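Local coordinates for protein beta-ketoacyl synthase (Pseudomonas aeruginosa, PDB 4CW4) that condenses acetyl coenzyme A with malonyl-acyl carrier protein to make acetoacetyl-acyl carrier protein, the primer that starts fatty acid synthesis, at residues A[451-454]-A[455-459]; A[412-415]-A[416-420]; A[423-427]-A[428-432]. One frame throughout, in Å; residues are numbered along the deposited sequence. Where two conformers were deposited one is given.

Contact 1: A[451-454]-A[455-459]; sequences SEIL and DRVAS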
loop_
_atom_site.group_PDB
_atom_site.type_symbol
_atom_site.label_atom_id
_atom_site.label_comp_id
_atom_site.label_asym_id
_atom_site.label_seq_id
_atom_site.Cartn_x
_atom_site.Cartn_y
_atom_site.Cartn_z
ATOM N N SER A 451 -23.080 13.097 9.022
ATOM C CA SER A 451 -24.533 13.194 9.035
ATOM C C SER A 451 -25.031 14.233 8.032
ATOM O O SER A 451 -26.058 14.033 7.395
ATOM C CB SER A 451 -25.062 13.471 10.446
ATOM O OG SER A 451 -24.725 14.765 10.925
ATOM N N GLU A 452 -24.296 15.324 7.866
ATOM C CA GLU A 452 -24.689 16.327 6.884
ATOM C C GLU A 452 -24.652 15.750 5.467
ATOM O O GLU A 452 -25.559 15.995 4.682
ATOM C CB GLU A 452 -23.809 17.568 6.976
ATOM C CG GLU A 452 -24.189 18.604 5.960
ATOM C CD GLU A 452 -23.635 19.969 6.284
ATOM O OE1 GLU A 452 -22.708 20.063 7.108
ATOM O OE2 GLU A 452 -24.142 20.951 5.704
ATOM N N ILE A 453 -23.615 14.986 5.132
ATOM C CA ILE A 453 -23.578 14.327 3.825
ATOM C C ILE A 453 -24.758 13.373 3.644
ATOM O O ILE A 453 -25.451 13.414 2.631
ATOM C CB ILE A 453 -22.282 13.538 3.665
ATOM C CG1 ILE A 453 -21.103 14.502 3.564
ATOM C CG2 ILE A 453 -22.328 12.636 2.436
ATOM C CD1 ILE A 453 -19.752 13.853 3.791
ATOM N N LEU A 454 -24.989 12.491 4.610
ATOM C CA LEU A 454 -26.083 11.530 4.454
ATOM C C LEU A 454 -27.446 12.215 4.372
ATOM O O LEU A 454 -28.289 11.847 3.567
ATOM C CB LEU A 454 -26.077 10.506 5.590
ATOM C CG LEU A 454 -24.808 9.677 5.737
ATOM C CD1 LEU A 454 -24.887 8.798 6.969
ATOM C CD2 LEU A 454 -24.552 8.844 4.494
ATOM N N ASP A 455 -27.645 13.218 5.210
ATOM C CA ASP A 455 -28.895 13.963 5.207
ATOM C C ASP A 455 -29.130 14.643 3.863
ATOM O O ASP A 455 -30.246 14.631 3.330
ATOM C CB ASP A 455 -28.862 14.998 6.323
ATOM C CG ASP A 455 -30.227 15.538 6.661
ATOM O OD1 ASP A 455 -31.175 14.740 6.875
ATOM O OD2 ASP A 455 -30.335 16.775 6.734
ATOM N N ARG A 456 -28.089 15.225 3.290
ATOM C CA ARG A 456 -28.254 15.952 2.038
ATOM C C ARG A 456 -28.423 15.026 0.820
ATOM O O ARG A 456 -29.160 15.350 -0.119
ATOM C CB ARG A 456 -27.098 16.921 1.844
ATOM C CG ARG A 456 -27.082 18.035 2.882
ATOM C CD ARG A 456 -26.008 19.051 2.565
ATOM N NE ARG A 456 -26.262 19.669 1.269
ATOM C CZ ARG A 456 -25.361 20.322 0.549
ATOM N NH1 ARG A 456 -24.119 20.450 0.985
ATOM N NH2 ARG A 456 -25.708 20.831 -0.625
ATOM N N VAL A 457 -27.779 13.866 0.837
ATOM C CA VAL A 457 -28.015 12.875 -0.203
ATOM C C VAL A 457 -29.426 12.299 -0.054
ATOM O O VAL A 457 -30.139 12.129 -1.043
ATOM C CB VAL A 457 -26.951 11.767 -0.191
ATOM C CG1 VAL A 457 -27.323 10.649 -1.125
ATOM C CG2 VAL A 457 -25.605 12.349 -0.573
ATOM N N ALA A 458 -29.844 12.013 1.176
ATOM C CA ALA A 458 -31.216 11.575 1.411
ATOM C C ALA A 458 -32.219 12.555 0.825
ATOM O O ALA A 458 -33.195 12.157 0.193
ATOM C CB ALA A 458 -31.465 11.396 2.897
ATOM N N SER A 459 -31.984 13.844 1.038
ATOM C CA SER A 459 -32.926 14.836 0.568
ATOM C C SER A 459 -32.970 14.817 -0.957
ATOM O O SER A 459 -34.046 14.833 -1.557
ATOM C CB SER A 459 -32.537 16.213 1.097
ATOM O OG SER A 459 -33.454 17.177 0.645
#
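Glu452 and Arg456 come together along the helix through different first torsions. Glu452 sends CG opposite its backbone N (chi1 179°), whereas Arg456 turns CG back beside its own N (chi1 -66°). Both chains then run side by side and point the same way. Their aliphatic parts do the touching: Glu452 CG lies 3.9 Å from Arg456 CD. Arg456 also leans on the backbone, with CG 3.1 Å from Glu452 O. Arg456 has a second conformer, so the placing of its end is less certain. In the conformer described, the carboxylate and guanidinium planes stand 54° apart. Glu452 OE2 and Arg456 NH1 are then 4.7 Å apart, so the opposite charges are near each other but not in contact. A bend at chi3 carries the guanidinium aside to the second subunit: Arg456 NH2 bonds Ile610 O of that chain, and His608 of the second subunit packs on both Glu452 and Arg456.

On another side of the helix, Ile453 CG2 meets Val457 CG2 at 4.5 Å, a loose apolar contact one turn apart. Val457 CG2 also rests 3.4 Å from Ile453 O. The backbone follows the regular alpha-helical pattern, from Asp455 N to Ser451 O at 2.8 Å through to Ala458 N to Leu454 O at 2.9 Å. Asp455 is buried, and its OD2 is paired in a salt bridge with Arg516.

The segments belong to helix 444-461, which connects strand 434-437 to the parallel strand 466-469 in a beta-alpha-beta unit of the thiolase-like fold. Leu454 lies about 8 Å, side chain to side chain, from His439, a predicted active-site residue. Ile453 packs against Asn410 and Tyr411 of helix 409-425, while Val512, His513 and Arg516 border the helix elsewhere.

Contact 2: A[412-415]-A[416-420]; sequences LTVA and KAVAS
The backbone of 412-420 is one unbroken run of alpha-helix, and each carbonyl of residues 412-415 accepts the amide four residues on. Lys416 N bonds Leu412 O at 2.9 Å, and Val418 N bonds Val414 O at 3.0 Å with a nearly straight N-H...O angle of 171°. The Ala417 N to Thr413 O bond is more bent, at 149°.

Most side chains here are small and buried. Val414 CG1 and Val418 CG2 meet at 4.4 Å, one turn apart on one side of the helix. Val418 turns CG2 beside its own backbone N, with CG1 opposite that N (chi1 177°). This sets CG2 back along the helix, 3.3 Å from Val414 O. Ala417 CB comes equally near Thr413 O, at 3.3 Å.

Lys416 lies over the preceding turn in a similar way, with CG 3.2 Å from Leu412 O. Its chain then bends at chi3 and carries NZ outward to a salt bridge with Asp220 of the second subunit. Ser420 folds back on the helix: its OG donates to Ala417 O at 2.7 Å, which satisfies this buried hydroxyl within its own turn. Thr413 OG1 instead bonds Ser546 OG and Asn410 ND2.

Helix 409-425 is enclosed by several elements. Strand 532-539 meets it through Asn536 and Phe534, and strand 543-550 through Ser546 and Val548. Phe393 of strand 387-394 touches Lys416 and Ser420. Val414 and Val418 turn to helix 444-461, where Val457 packs on both. The second subunit brings Leu626 onto Leu412 and Lys416, and Tyr628 onto Ala415 and Ala419, so the helix joins the core of the C-terminal ketosynthase half to the dimer partner.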
loop_
_atom_site.group_PDB
_atom_site.type_symbol
_atom_site.label_atom_id
_atom_site.label_comp_id
_atom_site.label_asym_id
_atom_site.label_seq_id
_atom_site.Cartn_x
_atom_site.Cartn_y
_atom_site.Cartn_z
ATOM N N LEU A 412 -19.511 13.120 -3.023
ATOM C CA LEU A 412 -19.510 12.512 -4.342
ATOM C C LEU A 412 -19.662 10.991 -4.265
ATOM O O LEU A 412 -20.437 10.412 -5.027
ATOM C CB LEU A 412 -18.236 12.875 -5.094
ATOM C CG LEU A 412 -18.182 14.281 -5.708
ATOM C CD1 LEU A 412 -18.388 15.389 -4.700
ATOM C CD2 LEU A 412 -16.863 14.472 -6.427
ATOM N N THR A 413 -18.940 10.344 -3.347
ATOM C CA THR A 413 -19.020 8.889 -3.266
ATOM C C THR A 413 -20.415 8.434 -2.834
ATOM O O THR A 413 -20.959 7.491 -3.398
ATOM C CB THR A 413 -17.932 8.255 -2.358
ATOM O OG1 THR A 413 -18.156 8.558 -0.975
ATOM C CG2 THR A 413 -16.540 8.748 -2.734
ATOM N N VAL A 414 -20.993 9.088 -1.836
ATOM C CA VAL A 414 -22.316 8.689 -1.365
ATOM C C VAL A 414 -23.383 8.949 -2.434
ATOM O O VAL A 414 -24.215 8.093 -2.705
ATOM C CB VAL A 414 -22.686 9.375 -0.029
ATOM C CG1 VAL A 414 -24.092 8.975 0.408
ATOM C CG2 VAL A 414 -21.650 9.004 1.061
ATOM N N ALA A 415 -23.341 10.124 -3.050
ATOM C CA ALA A 415 -24.307 10.462 -4.090
ATOM C C ALA A 415 -24.227 9.464 -5.233
ATOM O O ALA A 415 -25.260 8.956 -5.691
ATOM C CB ALA A 415 -24.086 11.875 -4.601
ATOM N N LYS A 416 -23.019 9.193 -5.721
ATOM C CA LYS A 416 -22.882 8.263 -6.851
ATOM C C LYS A 416 -23.332 6.856 -6.457
ATOM O O LYS A 416 -23.922 6.127 -7.262
ATOM C CB LYS A 416 -21.443 8.214 -7.369
ATOM C CG LYS A 416 -20.988 9.477 -8.047
ATOM C CD LYS A 416 -19.566 9.355 -8.548
ATOM C CE LYS A 416 -19.474 8.420 -9.734
ATOM N NZ LYS A 416 -18.098 8.255 -10.258
ATOM N N ALA A 417 -23.058 6.467 -5.214
ATOM C CA ALA A 417 -23.458 5.127 -4.756
ATOM C C ALA A 417 -24.983 4.982 -4.768
ATOM O O ALA A 417 -25.528 3.990 -5.269
ATOM C CB ALA A 417 -22.891 4.837 -3.360
ATOM N N VAL A 418 -25.666 5.966 -4.202
ATOM C CA VAL A 418 -27.116 5.948 -4.178
ATOM C C VAL A 418 -27.691 5.948 -5.611
ATOM O O VAL A 418 -28.574 5.143 -5.922
ATOM C CB VAL A 418 -27.674 7.099 -3.312
ATOM C CG1 VAL A 418 -29.196 7.112 -3.358
ATOM C CG2 VAL A 418 -27.214 6.927 -1.855
ATOM N N ALA A 419 -27.168 6.803 -6.487
ATOM C CA ALA A 419 -27.667 6.851 -7.852
ATOM C C ALA A 419 -27.486 5.490 -8.521
ATOM O O ALA A 419 -28.367 5.033 -9.269
ATOM C CB ALA A 419 -26.947 7.925 -8.655
ATOM N N SER A 420 -26.354 4.836 -8.268
ATOM C CA SER A 420 -26.078 3.562 -8.923
ATOM C C SER A 420 -27.079 2.505 -8.455
ATOM O O SER A 420 -27.547 1.687 -9.254
ATOM C CB SER A 420 -24.641 3.103 -8.692
ATOM O OG SER A 420 -24.434 2.655 -7.368
#

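Contact 3: A[423-427]-A[428-432]; sequences QIVGL and DTVRH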
loop_
_atom_site.group_PDB
_atom_site.type_symbol
_atom_site.label_atom_id
_atom_site.label_comp_id
_atom_site.label_asym_id
_atom_site.label_seq_id
_atom_site.Cartn_x
_atom_site.Cartn_y
_atom_site.Cartn_z
ATOM N N GLN A 423 -30.475 2.816 -10.146
ATOM C CA GLN A 423 -30.526 2.210 -11.471
ATOM C C GLN A 423 -30.782 0.716 -11.416
ATOM O O GLN A 423 -31.364 0.151 -12.334
ATOM C CB GLN A 423 -29.222 2.447 -12.223
ATOM C CG GLN A 423 -28.911 3.897 -12.483
ATOM C CD GLN A 423 -27.898 4.053 -13.582
ATOM O OE1 GLN A 423 -26.789 4.574 -13.372
ATOM N NE2 GLN A 423 -28.267 3.598 -14.773
ATOM N N ILE A 424 -30.333 0.069 -10.350
ATOM C CA ILE A 424 -30.382 -1.382 -10.288
ATOM C C ILE A 424 -31.639 -1.892 -9.597
ATOM O O ILE A 424 -32.247 -2.831 -10.086
ATOM C CB ILE A 424 -29.100 -1.968 -9.641
ATOM C CG1 ILE A 424 -27.898 -1.723 -10.567
ATOM C CG2 ILE A 424 -29.273 -3.464 -9.368
ATOM C CD1 ILE A 424 -26.518 -2.022 -9.950
ATOM N N VAL A 425 -32.034 -1.280 -8.482
ATOM C CA VAL A 425 -33.186 -1.774 -7.711
ATOM C C VAL A 425 -34.399 -0.841 -7.752
ATOM O O VAL A 425 -35.478 -1.214 -7.306
ATOM C CB VAL A 425 -32.831 -2.078 -6.206
ATOM C CG1 VAL A 425 -31.719 -3.102 -6.091
ATOM C CG2 VAL A 425 -32.446 -0.807 -5.458
ATOM N N GLY A 426 -34.227 0.364 -8.288
ATOM C CA GLY A 426 -35.300 1.336 -8.349
ATOM C C GLY A 426 -35.369 2.261 -7.159
ATOM O O GLY A 426 -34.857 1.937 -6.077
ATOM N N LEU A 427 -36.015 3.406 -7.359
ATOM C CA LEU A 427 -36.126 4.434 -6.331
ATOM C C LEU A 427 -36.871 3.970 -5.092
ATOM O O LEU A 427 -36.495 4.317 -3.986
ATOM C CB LEU A 427 -36.866 5.654 -6.868
ATOM C CG LEU A 427 -36.116 6.937 -7.160
ATOM C CD1 LEU A 427 -37.141 7.992 -7.577
ATOM C CD2 LEU A 427 -35.250 7.407 -5.975
ATOM N N ASP A 428 -37.961 3.227 -5.277
ATOM C CA ASP A 428 -38.771 2.791 -4.139
ATOM C C ASP A 428 -37.954 1.928 -3.188
ATOM O O ASP A 428 -37.998 2.120 -1.969
ATOM C CB ASP A 428 -40.010 2.031 -4.609
ATOM C CG ASP A 428 -40.886 1.583 -3.450
ATOM O OD1 ASP A 428 -41.542 2.449 -2.844
ATOM O OD2 ASP A 428 -40.901 0.372 -3.138
ATOM N N THR A 429 -37.199 0.982 -3.740
ATOM C CA THR A 429 -36.384 0.099 -2.903
ATOM C C THR A 429 -35.283 0.882 -2.179
ATOM O O THR A 429 -34.996 0.626 -1.027
ATOM C CB THR A 429 -35.804 -1.069 -3.718
ATOM O OG1 THR A 429 -36.876 -1.905 -4.158
ATOM C CG2 THR A 429 -34.860 -1.907 -2.869
ATOM N N VAL A 430 -34.674 1.841 -2.851
ATOM C CA VAL A 430 -33.699 2.690 -2.181
ATOM C C VAL A 430 -34.363 3.514 -1.067
ATOM O O VAL A 430 -33.829 3.627 0.035
ATOM C CB VAL A 430 -32.967 3.591 -3.181
ATOM C CG1 VAL A 430 -32.143 4.670 -2.458
ATOM C CG2 VAL A 430 -32.051 2.751 -4.061
ATOM N N ARG A 431 -35.546 4.057 -1.341
ATOM C CA ARG A 431 -36.214 4.904 -0.369
ATOM C C ARG A 431 -36.725 4.164 0.846
ATOM O O ARG A 431 -36.768 4.735 1.921
ATOM C CB ARG A 431 -37.371 5.671 -1.015
ATOM C CG ARG A 431 -36.889 6.814 -1.887
ATOM C CD ARG A 431 -38.043 7.435 -2.677
ATOM N NE ARG A 431 -37.580 8.602 -3.419
ATOM C CZ ARG A 431 -38.259 9.195 -4.395
ATOM N NH1 ARG A 431 -39.459 8.740 -4.768
ATOM N NH2 ARG A 431 -37.736 10.246 -5.007
ATOM N N HIS A 432 -37.135 2.910 0.688
ATOM C CA HIS A 432 -37.821 2.214 1.767
ATOM C C HIS A 432 -37.198 0.905 2.207
ATOM O O HIS A 432 -37.654 0.307 3.174
ATOM C CB HIS A 432 -39.280 1.988 1.359
ATOM C CG HIS A 432 -40.001 3.251 1.036
ATOM N ND1 HIS A 432 -40.333 4.180 1.999
ATOM C CD2 HIS A 432 -40.416 3.765 -0.144
ATOM C CE1 HIS A 432 -40.949 5.199 1.427
ATOM N NE2 HIS A 432 -41.007 4.975 0.128
HETATM O O HOH W 1 -37.744 -0.155 -6.425
HETATM O O HOH W 2 -36.165 -3.874 -6.208
#
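A break between two helices defines this contact: helix 409-425 ends and helix 427-433 begins with Gly426 between them. Gly426 leaves helical geometry with a positive phi (91°), a backbone shape that glycine adopts readily, and stands at the N-cap position of the second helix. Gly426 O then accepts the first bond of the new helix across the junction, from Val430 N at 3.2 Å. Arg431 N follows, bonding Leu427 O at 2.8 Å.

Two waters bridge the corner. Water 1 donates to Val425 O and accepts from Thr429 N at 3.0 Å. Water 2 also donates to Val425 O and bonds Thr429 OG1 at 2.9 Å. Val425 O is thus gripped by both waters, which link it to the backbone and side chain of Thr429.

Val425 and Thr429 cross at about a right angle, with their CG2 atoms 3.7 Å apart. With CG1 of the valine opposite the carbonyl carbon (chi1 -58°), its CG2 falls between the backbone N and the carbonyl carbon, and there this methyl also meets Val430 CG2 at 3.8 Å.

Towards the surface, Leu427 CD1 sits over one face of the Arg431 guanidinium, 3.5 Å from NH2 and displaced towards the rim. The arginine reaches this leucine with its chain extended from CG to NE. Its NE is held by Phe461 O.

Val430 packs back on Val418, Ala421 and Val422 of helix 409-425, and Ile463 of a loop also touches it. Val425 rests on Leu550 of strand 543-550 and on Ile554 of helix 552-563. Helix 427-433 then leads directly into strand 434-437.

In the fold
The three contacts lie on the same side of the chain's centre, within the C-terminal half of the ketosynthase. Along the chain, contact 2 comes first, then contact 3, then contact 1. Contacts 2 and 3 share helix 409-425; their centres are 13 Å apart, and Val418 CG1 touches Val430 CG1 at 3.9 Å. Contact 1 lies on helix 444-461, its centre 11 Å from that of contact 2. There Val457 CG1 meets Val418 CG2 at 3.8 Å. Val418 thus packs towards both of the other contacts. Contacts 1 and 3 do not touch, with nearest atoms about 7 Å apart. All three reach the second subunit, so this group of helices lies along the homodimer interface.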